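Local atomic coordinates of interferon-inducible protein AIM2 (PDB entry 4JBM), a protein that senses double-stranded DNA in the cytosol through this HIN domain and activates the AIM2 inflammasome, leading to pyroptosis. Residues 7-12 against 84-89; 24-29 against 177-182; 30-35 against 88-93. All coordinates share one frame; numbering follows the deposited sequence.

Interaction 1 of 3, residues 7-12 against 84-89. With nucleotides of chain C.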
# COMPACT_ATOMS: atom_id res chain seq x y z
N THR A 7 5.76 16.20 -2.02
CA THR A 7 5.51 16.40 -0.60
C THR A 7 5.18 15.03 -0.01
O THR A 7 4.32 14.32 -0.54
CB THR A 7 4.30 17.34 -0.41
OG1 THR A 7 4.56 18.58 -1.08
CG2 THR A 7 4.05 17.60 1.07
N VAL A 8 5.84 14.65 1.07
CA VAL A 8 5.57 13.34 1.67
C VAL A 8 4.32 13.39 2.55
O VAL A 8 4.19 14.25 3.42
CB VAL A 8 6.78 12.80 2.48
CG1 VAL A 8 6.46 11.42 3.04
CG2 VAL A 8 8.00 12.74 1.61
N LEU A 9 3.41 12.46 2.29
CA LEU A 9 2.11 12.38 2.96
C LEU A 9 2.04 11.28 4.01
O LEU A 9 1.40 11.45 5.05
CB LEU A 9 1.01 12.13 1.92
CG LEU A 9 0.28 13.32 1.28
CD1 LEU A 9 1.20 14.48 1.02
CD2 LEU A 9 -0.37 12.87 -0.01
N LYS A 10 2.69 10.15 3.73
CA LYS A 10 2.71 9.00 4.64
C LYS A 10 3.96 8.17 4.39
O LYS A 10 4.44 8.10 3.26
CB LYS A 10 1.46 8.15 4.43
CG LYS A 10 1.26 6.99 5.41
CD LYS A 10 0.13 6.06 4.94
CE LYS A 10 -0.20 4.99 5.97
NZ LYS A 10 0.87 3.97 6.05
N ALA A 11 4.49 7.55 5.44
CA ALA A 11 5.64 6.64 5.31
C ALA A 11 5.71 5.71 6.51
O ALA A 11 5.73 6.17 7.66
CB ALA A 11 6.94 7.43 5.16
N ILE A 12 5.74 4.40 6.26
CA ILE A 12 5.89 3.42 7.33
C ILE A 12 7.36 3.18 7.64
O ILE A 12 8.23 3.38 6.79
CB ILE A 12 5.22 2.08 6.98
CG1 ILE A 12 5.99 1.36 5.88
CG2 ILE A 12 3.76 2.30 6.59
CD1 ILE A 12 5.36 0.04 5.45
N HIS A 84 5.49 24.51 -2.63
CA HIS A 84 4.39 23.64 -3.04
C HIS A 84 3.48 23.31 -1.88
O HIS A 84 3.91 23.09 -0.75
CB HIS A 84 4.91 22.33 -3.65
CG HIS A 84 5.52 22.48 -5.00
ND1 HIS A 84 5.73 23.71 -5.61
CD2 HIS A 84 5.94 21.56 -5.90
CE1 HIS A 84 6.26 23.53 -6.79
NE2 HIS A 84 6.39 22.22 -7.00
N GLU A 85 2.19 23.28 -2.20
CA GLU A 85 1.16 22.89 -1.26
C GLU A 85 0.24 21.88 -1.93
O GLU A 85 -0.18 22.09 -3.07
CB GLU A 85 0.35 24.11 -0.82
CG GLU A 85 1.14 25.15 -0.03
CD GLU A 85 0.35 26.44 0.19
OE1 GLU A 85 0.10 27.16 -0.80
OE2 GLU A 85 -0.02 26.73 1.34
N VAL A 86 -0.05 20.80 -1.22
CA VAL A 86 -0.93 19.77 -1.75
C VAL A 86 -2.36 20.17 -1.43
O VAL A 86 -2.68 20.42 -0.27
CB VAL A 86 -0.62 18.39 -1.13
CG1 VAL A 86 -1.45 17.31 -1.79
CG2 VAL A 86 0.86 18.08 -1.25
N PRO A 87 -3.22 20.24 -2.46
CA PRO A 87 -4.66 20.48 -2.25
C PRO A 87 -5.26 19.48 -1.26
O PRO A 87 -4.80 18.34 -1.20
CB PRO A 87 -5.26 20.26 -3.64
CG PRO A 87 -4.14 20.59 -4.60
CD PRO A 87 -2.86 20.19 -3.89
N ASN A 88 -6.26 19.90 -0.50
CA ASN A 88 -6.86 19.04 0.50
C ASN A 88 -7.36 17.70 -0.03
O ASN A 88 -7.14 16.65 0.60
CB ASN A 88 -8.02 19.76 1.19
CG ASN A 88 -7.56 20.87 2.13
OD1 ASN A 88 -6.42 20.86 2.60
ND2 ASN A 88 -8.43 21.84 2.37
N ASN A 89 -8.03 17.72 -1.19
CA ASN A 89 -8.65 16.50 -1.68
C ASN A 89 -7.64 15.52 -2.30
O ASN A 89 -7.93 14.33 -2.45
CB ASN A 89 -9.78 16.77 -2.67
CG ASN A 89 -10.77 15.62 -2.72
OD1 ASN A 89 -11.35 15.26 -1.70
ND2 ASN A 89 -10.91 14.99 -3.89
P DG C 8 -10.86 16.70 -7.00
OP1 DG C 8 -9.98 17.72 -7.62
OP2 DG C 8 -10.28 15.55 -6.27
O5' DG C 8 -11.89 17.43 -6.03
C5' DG C 8 -12.74 18.44 -6.61
C4' DG C 8 -13.71 18.91 -5.55
O4' DG C 8 -14.77 17.94 -5.33
C3' DG C 8 -13.04 19.16 -4.21
O3' DG C 8 -13.41 20.44 -3.74
C2' DG C 8 -13.54 18.04 -3.30
C1' DG C 8 -14.89 17.71 -3.94
N9 DG C 8 -15.26 16.32 -3.75
C8 DG C 8 -14.49 15.20 -3.95
N7 DG C 8 -15.10 14.08 -3.68
C5 DG C 8 -16.36 14.48 -3.25
C6 DG C 8 -17.45 13.70 -2.83
O6 DG C 8 -17.54 12.46 -2.76
N1 DG C 8 -18.52 14.52 -2.49
C2 DG C 8 -18.53 15.89 -2.56
N2 DG C 8 -19.68 16.49 -2.20
N3 DG C 8 -17.51 16.64 -2.96
C4 DG C 8 -16.46 15.86 -3.29
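V86 meets T7 through a single methyl group. Its CG2 rests against T7 CB at 3.6 Å and lies 3.7 Å from T7 OG1. The side chains of T7 and V86 run antiparallel, one passing alongside the other. In V86, CG1 is anti to the backbone N (chi1 -174°), which leaves CG2 on the side facing T7. L9 is the second apolar partner, but a looser one, with its CD1 4.3 Å from V86 CG2. No hydrogen bond joins the two segments. Together they bury little surface, and none of the touching residues is fully buried. V86 also packs on A32 and V91, so it fills the angle between strand 25-32 and helix 88-95. Strand 4-16 belongs to the first OB fold of the HIN domain. It carries a classic beta bulge here: L9 and K10 both face T30 of the neighbouring strand. T7 and L9 point toward 84-89, while V8 turns away and packs on V31, F51 and I57. E85 points away from the strand and is exposed, as are P87 and N88. P87 takes the N-cap position of helix 88-95. Two residues on, in the first turn of the helix, N89 faces the DNA. Its ND2 donates to OP2 of DG8 of chain C, with an N-H...acceptor angle of 152°; the modelled length of 2.5 Å is unusually short and therefore doubtful in detail.

Interaction 2 of 3, residues 24-29 against 177-182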
# COMPACT_ATOMS: atom_id res chain seq x y z
N GLN A 24 16.01 -7.70 0.57
CA GLN A 24 16.20 -6.25 0.63
C GLN A 24 15.40 -5.73 1.81
O GLN A 24 14.29 -6.19 2.06
CB GLN A 24 15.69 -5.57 -0.64
CG GLN A 24 16.66 -5.54 -1.81
CD GLN A 24 16.15 -6.29 -3.02
OE1 GLN A 24 15.03 -6.82 -3.02
NE2 GLN A 24 16.95 -6.33 -4.08
N GLU A 25 15.94 -4.75 2.52
CA GLU A 25 15.14 -4.04 3.51
C GLU A 25 14.52 -2.82 2.84
O GLU A 25 15.23 -2.00 2.24
CB GLU A 25 16.01 -3.66 4.71
CG GLU A 25 15.37 -2.69 5.68
CD GLU A 25 15.82 -2.92 7.10
OE1 GLU A 25 16.15 -4.07 7.44
OE2 GLU A 25 15.86 -1.94 7.88
N ILE A 26 13.20 -2.68 2.93
CA ILE A 26 12.51 -1.63 2.19
C ILE A 26 11.42 -0.97 3.01
O ILE A 26 11.07 -1.42 4.10
CB ILE A 26 11.80 -2.18 0.94
CG1 ILE A 26 10.60 -3.03 1.35
CG2 ILE A 26 12.75 -2.98 0.08
CD1 ILE A 26 9.50 -3.03 0.33
N PHE A 27 10.88 0.12 2.46
CA PHE A 27 9.64 0.67 3.00
C PHE A 27 8.76 1.29 1.92
O PHE A 27 9.17 1.42 0.76
CB PHE A 27 9.87 1.61 4.19
CG PHE A 27 10.57 2.90 3.85
CD1 PHE A 27 11.95 2.98 3.79
CD2 PHE A 27 9.83 4.06 3.64
CE1 PHE A 27 12.59 4.17 3.50
CE2 PHE A 27 10.46 5.26 3.34
CZ PHE A 27 11.84 5.32 3.27
N HIS A 28 7.55 1.63 2.33
CA HIS A 28 6.57 2.23 1.43
C HIS A 28 6.14 3.60 1.94
O HIS A 28 6.03 3.83 3.15
CB HIS A 28 5.36 1.32 1.29
CG HIS A 28 5.67 0.05 0.57
ND1 HIS A 28 6.06 -1.11 1.21
CD2 HIS A 28 5.66 -0.24 -0.75
CE1 HIS A 28 6.26 -2.06 0.32
NE2 HIS A 28 6.03 -1.56 -0.88
N ALA A 29 5.87 4.50 1.00
CA ALA A 29 5.46 5.85 1.35
C ALA A 29 4.43 6.34 0.35
O ALA A 29 4.25 5.75 -0.71
CB ALA A 29 6.66 6.78 1.38
N GLY A 177 2.16 -9.49 -2.57
CA GLY A 177 3.41 -9.73 -3.25
C GLY A 177 4.48 -9.97 -2.20
O GLY A 177 4.18 -9.98 -1.00
N PRO A 178 5.74 -10.13 -2.64
CA PRO A 178 6.89 -10.37 -1.77
C PRO A 178 7.14 -9.21 -0.81
O PRO A 178 7.54 -9.43 0.33
CB PRO A 178 8.05 -10.52 -2.76
CG PRO A 178 7.59 -9.84 -4.00
CD PRO A 178 6.12 -10.13 -4.06
N CYS A 179 6.90 -7.99 -1.27
CA CYS A 179 7.13 -6.82 -0.44
C CYS A 179 5.83 -6.16 0.03
O CYS A 179 5.81 -4.97 0.34
CB CYS A 179 8.00 -5.80 -1.17
SG CYS A 179 9.76 -6.22 -1.24
N SER A 180 4.75 -6.94 0.09
CA SER A 180 3.51 -6.44 0.65
C SER A 180 3.59 -6.48 2.17
O SER A 180 4.34 -7.28 2.74
CB SER A 180 2.31 -7.26 0.17
OG SER A 180 2.25 -7.29 -1.24
N PHE A 181 2.83 -5.62 2.83
CA PHE A 181 2.64 -5.71 4.26
C PHE A 181 1.17 -6.05 4.51
O PHE A 181 0.28 -5.55 3.81
CB PHE A 181 3.00 -4.38 4.93
CG PHE A 181 3.28 -4.49 6.39
CD1 PHE A 181 2.24 -4.55 7.31
CD2 PHE A 181 4.58 -4.52 6.86
CE1 PHE A 181 2.49 -4.65 8.66
CE2 PHE A 181 4.84 -4.62 8.20
CZ PHE A 181 3.79 -4.68 9.11
N PHE A 182 0.90 -6.89 5.50
CA PHE A 182 -0.46 -7.31 5.80
C PHE A 182 -0.64 -7.29 7.30
O PHE A 182 0.24 -7.75 8.03
CB PHE A 182 -0.70 -8.72 5.26
CG PHE A 182 -2.03 -9.31 5.63
CD1 PHE A 182 -3.15 -9.06 4.86
CD2 PHE A 182 -2.16 -10.14 6.74
CE1 PHE A 182 -4.37 -9.60 5.19
CE2 PHE A 182 -3.38 -10.69 7.08
CZ PHE A 182 -4.49 -10.42 6.30
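I26 and H28 on strand 25-32 reach across to C179, which sits in a type I beta turn, G177 to S180. The contact joins the two OB folds of the HIN domain: the strand belongs to the first, and the turn leads into strand 181-185 of the second. I26 and H28 point the same way, and F27 between them points to the other side of the sheet. I26 comes end-on. Its CG1 lies between the backbone N and the carbonyl carbon (chi1 70°), and the chain then carries CD1 out toward the turn. CD1 presses on C179 CB at 3.5 Å, a close fit for two carbons. The same methyl is 3.6 Å from C179 SG, so it lies alongside the CB-SG bond. That sulfur forms a disulfide with C17, just past the end of strand 4-16. A covalent link therefore lies beside the apolar contact and ties the two folds together. H28 approaches the backbone of C179 instead. Its ring presents an edge, and C179 O lies near the ring plane. The nearest ring atom is CE1, modelled 2.9 Å from C179 O; this is short for carbon to oxygen, so its exact value is doubtful. No hydrogen bond crosses between the segments. F162 meets the H28 ring with planes about 35° apart. The turn is held from inside. S180 N donates to G177 O at 3.3 Å, and S180 OG, which also bonds to F162 O, accepts from G177 N at 2.6 Å.

Interaction 3 of 3, residues 30-35 against 88-93. With nucleotides of chain C.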
# COMPACT_ATOMS: atom_id res chain seq x y z
N THR A 30 3.71 7.40 0.70
CA THR A 30 2.82 8.06 -0.24
C THR A 30 3.30 9.49 -0.38
O THR A 30 3.55 10.15 0.62
CB THR A 30 1.37 8.06 0.24
OG1 THR A 30 0.94 6.71 0.44
CG2 THR A 30 0.46 8.73 -0.79
N VAL A 31 3.47 9.95 -1.61
CA VAL A 31 3.91 11.32 -1.81
C VAL A 31 2.97 11.97 -2.81
O VAL A 31 2.18 11.29 -3.46
CB VAL A 31 5.37 11.38 -2.30
CG1 VAL A 31 6.30 10.65 -1.34
CG2 VAL A 31 5.48 10.80 -3.69
N ALA A 32 3.04 13.29 -2.92
CA ALA A 32 2.11 14.01 -3.78
C ALA A 32 2.73 15.25 -4.39
O ALA A 32 3.57 15.91 -3.78
CB ALA A 32 0.85 14.39 -3.01
N THR A 33 2.30 15.56 -5.60
CA THR A 33 2.61 16.85 -6.19
C THR A 33 1.39 17.72 -5.98
O THR A 33 0.50 17.37 -5.21
CB THR A 33 2.92 16.72 -7.69
OG1 THR A 33 1.83 16.08 -8.36
CG2 THR A 33 4.17 15.91 -7.89
N GLU A 34 1.35 18.86 -6.67
CA GLU A 34 0.22 19.77 -6.55
C GLU A 34 -1.00 19.27 -7.31
O GLU A 34 -2.08 19.85 -7.20
CB GLU A 34 0.65 21.16 -7.04
CG GLU A 34 1.50 21.93 -6.05
CD GLU A 34 2.09 23.19 -6.64
OE1 GLU A 34 1.99 23.37 -7.87
OE2 GLU A 34 2.63 24.01 -5.88
N THR A 35 -0.84 18.19 -8.06
CA THR A 35 -1.91 17.70 -8.92
C THR A 35 -2.42 16.33 -8.53
O THR A 35 -3.61 16.05 -8.62
CB THR A 35 -1.47 17.61 -10.40
OG1 THR A 35 -0.20 18.25 -10.56
CG2 THR A 35 -2.51 18.26 -11.30
N ASN A 88 -6.26 19.90 -0.50
CA ASN A 88 -6.86 19.04 0.50
C ASN A 88 -7.36 17.70 -0.03
O ASN A 88 -7.14 16.65 0.60
CB ASN A 88 -8.02 19.76 1.19
CG ASN A 88 -7.56 20.87 2.13
OD1 ASN A 88 -6.42 20.86 2.60
ND2 ASN A 88 -8.43 21.84 2.37
N ASN A 89 -8.03 17.72 -1.19
CA ASN A 89 -8.65 16.50 -1.68
C ASN A 89 -7.64 15.52 -2.30
O ASN A 89 -7.93 14.33 -2.45
CB ASN A 89 -9.78 16.77 -2.67
CG ASN A 89 -10.77 15.62 -2.72
OD1 ASN A 89 -11.35 15.26 -1.70
ND2 ASN A 89 -10.91 14.99 -3.89
N VAL A 90 -6.49 16.03 -2.71
CA VAL A 90 -5.41 15.18 -3.17
C VAL A 90 -4.89 14.37 -1.99
O VAL A 90 -4.71 13.16 -2.11
CB VAL A 90 -4.27 15.98 -3.82
CG1 VAL A 90 -3.15 15.05 -4.27
CG2 VAL A 90 -4.80 16.79 -5.00
N VAL A 91 -4.67 15.04 -0.86
CA VAL A 91 -4.31 14.34 0.38
C VAL A 91 -5.36 13.32 0.79
O VAL A 91 -5.06 12.15 1.07
CB VAL A 91 -4.13 15.33 1.55
CG1 VAL A 91 -3.78 14.59 2.83
CG2 VAL A 91 -3.08 16.35 1.20
N LYS A 92 -6.61 13.78 0.80
CA LYS A 92 -7.74 12.93 1.17
C LYS A 92 -7.81 11.69 0.28
O LYS A 92 -8.05 10.59 0.77
CB LYS A 92 -9.07 13.69 1.13
CG LYS A 92 -9.54 14.27 2.44
CD LYS A 92 -10.88 15.00 2.26
CE LYS A 92 -12.11 14.09 2.29
NZ LYS A 92 -12.39 13.52 3.66
N ARG A 93 -7.62 11.85 -1.03
CA ARG A 93 -7.71 10.68 -1.90
C ARG A 93 -6.49 9.77 -1.75
O ARG A 93 -6.61 8.55 -1.82
CB ARG A 93 -7.93 11.08 -3.37
CG ARG A 93 -9.44 11.26 -3.67
CD ARG A 93 -9.80 11.58 -5.12
NE ARG A 93 -9.31 12.87 -5.58
CZ ARG A 93 -8.22 13.03 -6.32
NH1 ARG A 93 -7.52 11.98 -6.71
NH2 ARG A 93 -7.85 14.25 -6.70
P DG C 8 -10.86 16.70 -7.00
OP1 DG C 8 -9.98 17.72 -7.62
OP2 DG C 8 -10.28 15.55 -6.27
O5' DG C 8 -11.89 17.43 -6.03
C5' DG C 8 -12.74 18.44 -6.61
C4' DG C 8 -13.71 18.91 -5.55
O4' DG C 8 -14.77 17.94 -5.33
C3' DG C 8 -13.04 19.16 -4.21
O3' DG C 8 -13.41 20.44 -3.74
C2' DG C 8 -13.54 18.04 -3.30
C1' DG C 8 -14.89 17.71 -3.94
N9 DG C 8 -15.26 16.32 -3.75
C8 DG C 8 -14.49 15.20 -3.95
N7 DG C 8 -15.10 14.08 -3.68
C5 DG C 8 -16.36 14.48 -3.25
C6 DG C 8 -17.45 13.70 -2.83
O6 DG C 8 -17.54 12.46 -2.76
N1 DG C 8 -18.52 14.52 -2.49
C2 DG C 8 -18.53 15.89 -2.56
N2 DG C 8 -19.68 16.49 -2.20
N3 DG C 8 -17.51 16.64 -2.96
C4 DG C 8 -16.46 15.86 -3.29
P DC C 9 -12.70 21.07 -2.45
OP1 DC C 9 -12.43 22.50 -2.74
OP2 DC C 9 -11.58 20.21 -1.98
O5' DC C 9 -13.85 20.96 -1.34
C5' DC C 9 -15.21 21.25 -1.69
C4' DC C 9 -16.11 20.74 -0.58
O4' DC C 9 -16.39 19.33 -0.72
C3' DC C 9 -15.50 20.90 0.81
O3' DC C 9 -16.51 21.35 1.66
C2' DC C 9 -15.09 19.48 1.20
C1' DC C 9 -16.22 18.71 0.53
N1 DC C 9 -15.97 17.26 0.32
C2 DC C 9 -17.00 16.38 0.61
O2 DC C 9 -18.08 16.83 1.03
N3 DC C 9 -16.80 15.05 0.43
C4 DC C 9 -15.61 14.61 -0.02
N4 DC C 9 -15.44 13.29 -0.19
C5 DC C 9 -14.55 15.52 -0.31
C6 DC C 9 -14.77 16.82 -0.13
P DG C 10 -16.15 22.34 2.87
OP1 DG C 10 -16.24 23.70 2.31
OP2 DG C 10 -14.89 21.88 3.49
O5' DG C 10 -17.31 22.06 3.92
C5' DG C 10 -18.58 21.64 3.45
C4' DG C 10 -19.17 20.67 4.44
O4' DG C 10 -18.75 19.33 4.07
C3' DG C 10 -18.76 20.89 5.89
O3' DG C 10 -19.92 20.70 6.69
C2' DG C 10 -17.69 19.82 6.14
C1' DG C 10 -18.18 18.70 5.21
N9 DG C 10 -17.20 17.75 4.69
C8 DG C 10 -15.94 18.00 4.20
N7 DG C 10 -15.34 16.93 3.79
C5 DG C 10 -16.25 15.90 4.02
C6 DG C 10 -16.14 14.52 3.77
O6 DG C 10 -15.18 13.93 3.29
N1 DG C 10 -17.29 13.83 4.16
C2 DG C 10 -18.42 14.41 4.70
N2 DG C 10 -19.44 13.59 5.02
N3 DG C 10 -18.53 15.71 4.93
C4 DG C 10 -17.41 16.39 4.57
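V90 is the residue of helix 88-95 that reaches the end of strand 25-32. Its two methyls divide the work. CG1 is anti to the backbone N (chi1 179°) and faces A32, with A32 CB at 4.2 Å. CG2 turns to the loop beyond and lies 3.9 Å from T35 O. The contact is apolar and loose, and no hydrogen bond crosses it. A32 has further cover from V86, L9 and F37. In the loop that follows, T35 N makes a weak bond to T33 OG1. The helix backbone is firmer, with R93 N bonded to N89 O at 2.9 Å. The helical turn puts V90 on the sheet side, and N89, K92 and R93 on the DNA side. R93 bends at chi3 and turns one edge of its guanidinium to the phosphate of DG8 of chain C. NE donates to OP2 at 2.9 Å and NH2 to the same oxygen at 2.8 Å. Both bonds are bent, at 135° and 138°, as expected when two donors of one guanidinium share an acceptor. N89 ND2 lies at the guanidinium edge, in its plane; it is not bonded to NE, since both are donors, and both share OP2 as acceptor. K92 is bent at chi3 and chi4 and reaches a base: its NZ donates to O6 of DG10 of chain C at 2.8 Å. The arrangement is a double-stranded DNA contact site of a HIN domain, on the helical linker between its two OB folds.

In the fold
Interactions 1 and 3 are close neighbours, with centres about 5 Å apart. They share N88 and N89 and set the start of helix 88-95, and the residues leading into it, against the same sheet. The strands of that sheet run on between them: K10 O and T30 N are 2.7 Å apart, a probable hydrogen bond. The same strand pair leads down to interaction 2, where I12 N lies 3.2 Å from H28 O. Interaction 2 is about 20 Å from interaction 1 and about 22 Å from interaction 3, between centres. Its nearest atom is about 13 Å from the DNA. One end of strand 25-32 thus meets the DNA-binding helix, and the other meets the second OB fold.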